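Local coordinates for borrelidin polyketide synthase, type I (Streptomyces parvulus, PDB 6OBT), which probably dehydrates beta-hydroxyacyl intermediates during borrelidin assembly, acting as a dehydratase domain of a modular type I polyketide synthase, at residues C198-W203 / E212-E217; A205-V210 / D276-S281. One frame throughout, in Å; residues are numbered along the deposited sequence.

Contact 1: C198-W203 / E212-E217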
loop_
_atom_site.group_PDB
_atom_site.type_symbol
_atom_site.label_atom_id
_atom_site.label_comp_id
_atom_site.label_asym_id
_atom_site.label_seq_id
_atom_site.Cartn_x
_atom_site.Cartn_y
_atom_site.Cartn_z
ATOM N N CYS A 198 -24.122 16.148 19.920
ATOM C CA CYS A 198 -23.629 17.461 19.553
ATOM C C CYS A 198 -24.734 18.467 19.318
ATOM O O CYS A 198 -24.450 19.668 19.277
ATOM C CB CYS A 198 -22.788 17.363 18.288
ATOM S SG CYS A 198 -21.220 16.532 18.602
ATOM N N LEU A 199 -25.970 18.017 19.132
ATOM C CA LEU A 199 -27.061 18.954 18.897
ATOM C C LEU A 199 -27.339 19.778 20.153
ATOM O O LEU A 199 -27.565 19.223 21.233
ATOM C CB LEU A 199 -28.324 18.204 18.472
ATOM C CG LEU A 199 -29.555 19.122 18.403
ATOM C CD1 LEU A 199 -29.345 20.258 17.412
ATOM C CD2 LEU A 199 -30.793 18.335 18.036
ATOM N N ARG A 200 -27.353 21.107 20.005
ATOM C CA ARG A 200 -27.582 22.012 21.129
ATOM C C ARG A 200 -28.871 22.809 21.011
ATOM O O ARG A 200 -29.622 22.924 21.989
ATOM C CB ARG A 200 -26.398 22.978 21.276
ATOM C CG ARG A 200 -25.041 22.315 21.180
ATOM C CD ARG A 200 -24.776 21.385 22.360
ATOM N NE ARG A 200 -23.530 20.646 22.170
ATOM C CZ ARG A 200 -22.989 19.843 23.082
ATOM N NH1 ARG A 200 -23.581 19.677 24.259
ATOM N NH2 ARG A 200 -21.847 19.218 22.825
ATOM N N ARG A 201 -29.137 23.419 19.856
ATOM C CA ARG A 201 -30.364 24.190 19.677
ATOM C C ARG A 201 -30.880 23.972 18.264
ATOM O O ARG A 201 -30.104 23.700 17.351
ATOM C CB ARG A 201 -30.144 25.699 19.933
ATOM C CG ARG A 201 -29.172 26.034 21.064
ATOM C CD ARG A 201 -29.568 27.320 21.777
ATOM N NE ARG A 201 -29.508 28.470 20.882
ATOM C CZ ARG A 201 -28.589 29.428 20.956
ATOM N NH1 ARG A 201 -27.653 29.378 21.895
ATOM N NH2 ARG A 201 -28.604 30.437 20.095
ATOM N N ALA A 202 -32.195 24.075 18.090
ATOM C CA ALA A 202 -32.791 23.939 16.767
ATOM C C ALA A 202 -33.992 24.875 16.641
ATOM O O ALA A 202 -34.644 25.217 17.634
ATOM C CB ALA A 202 -33.198 22.481 16.486
ATOM N N TRP A 203 -34.250 25.318 15.406
ATOM C CA TRP A 203 -35.422 26.114 15.061
ATOM C C TRP A 203 -36.022 25.573 13.775
ATOM O O TRP A 203 -35.316 25.038 12.923
ATOM C CB TRP A 203 -35.120 27.606 14.809
ATOM C CG TRP A 203 -34.388 28.354 15.871
ATOM C CD1 TRP A 203 -34.908 29.302 16.718
ATOM C CD2 TRP A 203 -32.995 28.259 16.181
ATOM N NE1 TRP A 203 -33.922 29.790 17.540
ATOM C CE2 TRP A 203 -32.738 29.166 17.231
ATOM C CE3 TRP A 203 -31.939 27.490 15.676
ATOM C CZ2 TRP A 203 -31.472 29.321 17.788
ATOM C CZ3 TRP A 203 -30.677 27.650 16.229
ATOM C CH2 TRP A 203 -30.454 28.563 17.271
ATOM N N GLU A 212 -27.880 24.604 15.782
ATOM C CA GLU A 212 -26.526 24.764 16.301
ATOM C C GLU A 212 -26.049 23.412 16.815
ATOM O O GLU A 212 -26.737 22.777 17.621
ATOM C CB GLU A 212 -26.475 25.803 17.427
ATOM C CG GLU A 212 -26.514 27.232 16.932
ATOM C CD GLU A 212 -26.699 28.242 18.052
ATOM O OE1 GLU A 212 -26.995 29.414 17.739
ATOM O OE2 GLU A 212 -26.541 27.870 19.237
ATOM N N ILE A 213 -24.886 22.971 16.334
ATOM C CA ILE A 213 -24.332 21.651 16.629
ATOM C C ILE A 213 -22.854 21.832 16.962
ATOM O O ILE A 213 -22.137 22.504 16.215
ATOM C CB ILE A 213 -24.505 20.706 15.423
ATOM C CG1 ILE A 213 -25.968 20.688 14.956
ATOM C CG2 ILE A 213 -24.069 19.299 15.772
ATOM C CD1 ILE A 213 -26.193 20.042 13.601
ATOM N N SER A 214 -22.391 21.248 18.074
ATOM C CA SER A 214 -20.985 21.432 18.433
ATOM C C SER A 214 -20.434 20.242 19.219
ATOM O O SER A 214 -21.166 19.548 19.925
ATOM C CB SER A 214 -20.780 22.729 19.221
ATOM O OG SER A 214 -21.559 22.770 20.394
ATOM N N LEU A 215 -19.122 20.027 19.090
ATOM C CA LEU A 215 -18.452 18.914 19.755
ATOM C C LEU A 215 -18.305 19.199 21.252
ATOM O O LEU A 215 -18.309 20.362 21.678
ATOM C CB LEU A 215 -17.075 18.675 19.121
ATOM C CG LEU A 215 -17.087 18.005 17.748
ATOM C CD1 LEU A 215 -15.799 18.278 16.965
ATOM C CD2 LEU A 215 -17.319 16.511 17.929
ATOM N N PRO A 216 -18.207 18.149 22.074
ATOM C CA PRO A 216 -17.841 18.346 23.482
ATOM C C PRO A 216 -16.500 19.054 23.592
ATOM O O PRO A 216 -15.620 18.898 22.740
ATOM C CB PRO A 216 -17.751 16.916 24.038
ATOM C CG PRO A 216 -18.361 16.036 23.008
ATOM C CD PRO A 216 -18.253 16.724 21.701
ATOM N N GLU A 217 -16.341 19.825 24.665
ATOM C CA GLU A 217 -15.118 20.591 24.847
ATOM C C GLU A 217 -13.909 19.663 24.938
ATOM O O GLU A 217 -13.967 18.590 25.547
ATOM C CB GLU A 217 -15.225 21.460 26.100
ATOM C CG GLU A 217 -16.602 22.085 26.304
ATOM C CD GLU A 217 -16.577 23.237 27.287
ATOM O OE1 GLU A 217 -15.483 23.555 27.800
ATOM O OE2 GLU A 217 -17.650 23.823 27.548
#
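R201 and E212 meet through their charged ends, R201 NH2 lying 3.0 Å from E212 OE1. The carboxylate sits over one face of the guanidinium, the two planes turned 61° apart, with E212 OE2 above the centre; this is a salt bridge of charges alone, since no N-H points at OE1. E212 OE1 also accepts a hydrogen bond from W168 NE1, which probably helps hold the carboxylate at the edge of the W203 ring, with E212 OE1 3.6 Å from W203 CH2. The pair belongs to a beta hairpin of antiparallel strands 199-205 and 208-214, disturbed by a classic beta bulge in which R200 and R201 both face E212. E212 O therefore receives two amides, R200 N at 3.0 Å and R201 N in a weak bond, while E212 N donates to R201 O. Beyond the bulge S214 N donates to C198 O at 2.9 Å. R200, bent at chi2 (-67°), runs back along the partner strand, where NH2 donates in the guanidinium plane to S214 O at 3.0 Å; the approach is from above the carbonyl plane. NE adds weak bonds to S214 O and OG. On the buried face, I213 reaches helix 228-236 at L230 and A233, and L199 CD1 rests near I213 CG1. The tightest carbon pair joins C198 CB to I213 CG2, at 3.4 Å.

Contact 2: A205-V210 / D276-S281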
loop_
_atom_site.group_PDB
_atom_site.type_symbol
_atom_site.label_atom_id
_atom_site.label_comp_id
_atom_site.label_asym_id
_atom_site.label_seq_id
_atom_site.Cartn_x
_atom_site.Cartn_y
_atom_site.Cartn_z
ATOM N N ALA A 205 -37.378 27.041 10.414
ATOM C CA ALA A 205 -37.248 28.265 9.627
ATOM C C ALA A 205 -38.015 28.053 8.329
ATOM O O ALA A 205 -37.483 27.468 7.380
ATOM C CB ALA A 205 -35.778 28.590 9.361
ATOM N N GLY A 206 -39.252 28.527 8.280
ATOM C CA GLY A 206 -40.088 28.238 7.129
ATOM C C GLY A 206 -40.239 26.736 6.985
ATOM O O GLY A 206 -40.650 26.041 7.923
ATOM N N GLU A 207 -39.879 26.210 5.815
ATOM C CA GLU A 207 -39.911 24.771 5.583
ATOM C C GLU A 207 -38.573 24.104 5.857
ATOM O O GLU A 207 -38.462 22.884 5.693
ATOM C CB GLU A 207 -40.355 24.468 4.145
ATOM C CG GLU A 207 -41.879 24.371 3.953
ATOM C CD GLU A 207 -42.427 22.974 4.228
ATOM O OE1 GLU A 207 -42.648 22.635 5.411
ATOM O OE2 GLU A 207 -42.645 22.217 3.257
ATOM N N ASP A 208 -37.567 24.866 6.272
ATOM C CA ASP A 208 -36.245 24.331 6.553
ATOM C C ASP A 208 -36.024 24.133 8.048
ATOM O O ASP A 208 -36.692 24.728 8.898
ATOM C CB ASP A 208 -35.150 25.248 6.006
ATOM C CG ASP A 208 -35.192 25.373 4.509
ATOM O OD1 ASP A 208 -35.873 24.555 3.859
ATOM O OD2 ASP A 208 -34.535 26.294 3.979
ATOM N N LEU A 209 -35.047 23.284 8.346
ATOM C CA LEU A 209 -34.538 23.061 9.688
ATOM C C LEU A 209 -33.204 23.782 9.856
ATOM O O LEU A 209 -32.327 23.662 8.993
ATOM C CB LEU A 209 -34.352 21.559 9.896
ATOM C CG LEU A 209 -34.040 20.985 11.259
ATOM C CD1 LEU A 209 -35.345 20.815 12.003
ATOM C CD2 LEU A 209 -33.353 19.653 11.037
ATOM N N VAL A 210 -33.042 24.529 10.955
ATOM C CA VAL A 210 -31.737 25.091 11.292
ATOM C C VAL A 210 -31.364 24.689 12.712
ATOM O O VAL A 210 -32.226 24.533 13.583
ATOM C CB VAL A 210 -31.654 26.628 11.113
ATOM C CG1 VAL A 210 -31.906 27.001 9.663
ATOM C CG2 VAL A 210 -32.646 27.362 12.052
ATOM N N ASP A 276 -32.663 21.424 4.054
ATOM C CA ASP A 276 -33.827 21.637 3.189
ATOM C C ASP A 276 -34.342 20.293 2.695
ATOM O O ASP A 276 -33.725 19.694 1.794
ATOM C CB ASP A 276 -33.463 22.542 2.008
ATOM C CG ASP A 276 -34.544 22.589 0.913
ATOM O OD1 ASP A 276 -34.281 23.213 -0.139
ATOM O OD2 ASP A 276 -35.650 22.034 1.084
ATOM N N PRO A 277 -35.466 19.792 3.207
ATOM C CA PRO A 277 -35.989 18.498 2.741
ATOM C C PRO A 277 -36.640 18.518 1.364
ATOM O O PRO A 277 -37.088 17.463 0.904
ATOM C CB PRO A 277 -37.020 18.137 3.826
ATOM C CG PRO A 277 -36.633 18.953 5.020
ATOM C CD PRO A 277 -36.126 20.239 4.443
ATOM N N GLN A 278 -36.723 19.660 0.682
ATOM C CA GLN A 278 -37.310 19.649 -0.655
ATOM C C GLN A 278 -36.330 19.153 -1.708
ATOM O O GLN A 278 -36.746 18.822 -2.823
ATOM C CB GLN A 278 -37.839 21.036 -1.027
ATOM C CG GLN A 278 -39.242 21.320 -0.491
ATOM C CD GLN A 278 -40.319 20.466 -1.151
ATOM O OE1 GLN A 278 -40.272 20.210 -2.355
ATOM N NE2 GLN A 278 -41.295 20.025 -0.364
ATOM N N ASN A 279 -35.045 19.102 -1.380
ATOM C CA ASN A 279 -34.094 18.280 -2.114
ATOM C C ASN A 279 -33.045 17.729 -1.157
ATOM O O ASN A 279 -31.863 17.634 -1.503
ATOM C CB ASN A 279 -33.439 19.051 -3.263
ATOM C CG ASN A 279 -33.237 20.525 -2.954
ATOM O OD1 ASN A 279 -32.637 20.886 -1.939
ATOM N ND2 ASN A 279 -33.723 21.387 -3.844
ATOM N N SER A 280 -33.482 17.369 0.063
ATOM C CA SER A 280 -32.664 16.848 1.163
ATOM C C SER A 280 -31.210 17.308 1.131
ATOM O O SER A 280 -30.285 16.488 1.046
ATOM C CB SER A 280 -32.728 15.320 1.199
ATOM O OG SER A 280 -32.814 14.767 -0.103
ATOM N N SER A 281 -31.007 18.620 1.202
ATOM C CA SER A 281 -29.701 19.246 1.108
ATOM C C SER A 281 -29.308 19.905 2.429
ATOM O O SER A 281 -30.151 20.314 3.232
ATOM C CB SER A 281 -29.691 20.288 -0.012
ATOM O OG SER A 281 -30.753 21.227 0.181
#
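D208 and D276 bring two carboxylates together at the protein surface: D208 OD1 lies 3.8 Å from D276 OD2, and the planes of the two groups are 34° apart. Like charges this close would be expected to repel, but the repulsion is probably eased on one side by a counter-charge and on the other by a backbone N-H. D208 OD2 forms a salt bridge with R274, on the strand that leads into D276. D276 OD2 accepts from the backbone N of Q278, an Asx turn in which the amide comes from above the carboxylate plane. With CG anti to the backbone N (chi1 169°), the D276 carboxylate is carried to the amide two residues on.

The backbones that present these groups are the tips of two hairpins side by side in antiparallel sheet. A type II' turn from A205 to D208, with G206 at positive phi, joins strands 199-205 and 208-214; a type I turn from D276 to N279 lies between strands 270-276 and 281-286, where S280 and S281 both face D276 in a classic bulge.

Van der Waals contact is slight. D208 OD1 touches D276 CB at 3.6 Å and is equally near D276 CA, which sets one carboxylate oxygen of D208 against the first residue of the neighbouring turn. Next to it, P277 CD approaches E207 O at 3.7 Å. Farther out, E207 OE2 and Q278 NE2 remain 4.4 Å apart.

Overall arrangement
Both contacts use the hairpin of strands 199-205 and 208-214, at different levels, and their centres lie about 18 Å apart. Contact 1 pairs the two arms at the open end and is partly buried: main-chain hydrogen bonds and a bulge set the register, one face turns to helix 228-236, and R201 and E212 lie on the other. Contact 2 is a surface meeting of the hairpin's turn with the loop after strand 270-276, the neighbouring strand on the other side of 208-214; it consists of a few van der Waals touches and two neighbouring acids, only one with a counter-charge. The two are joined directly where W203 N comes 2.8 Å from V210 O, a probable hydrogen bond.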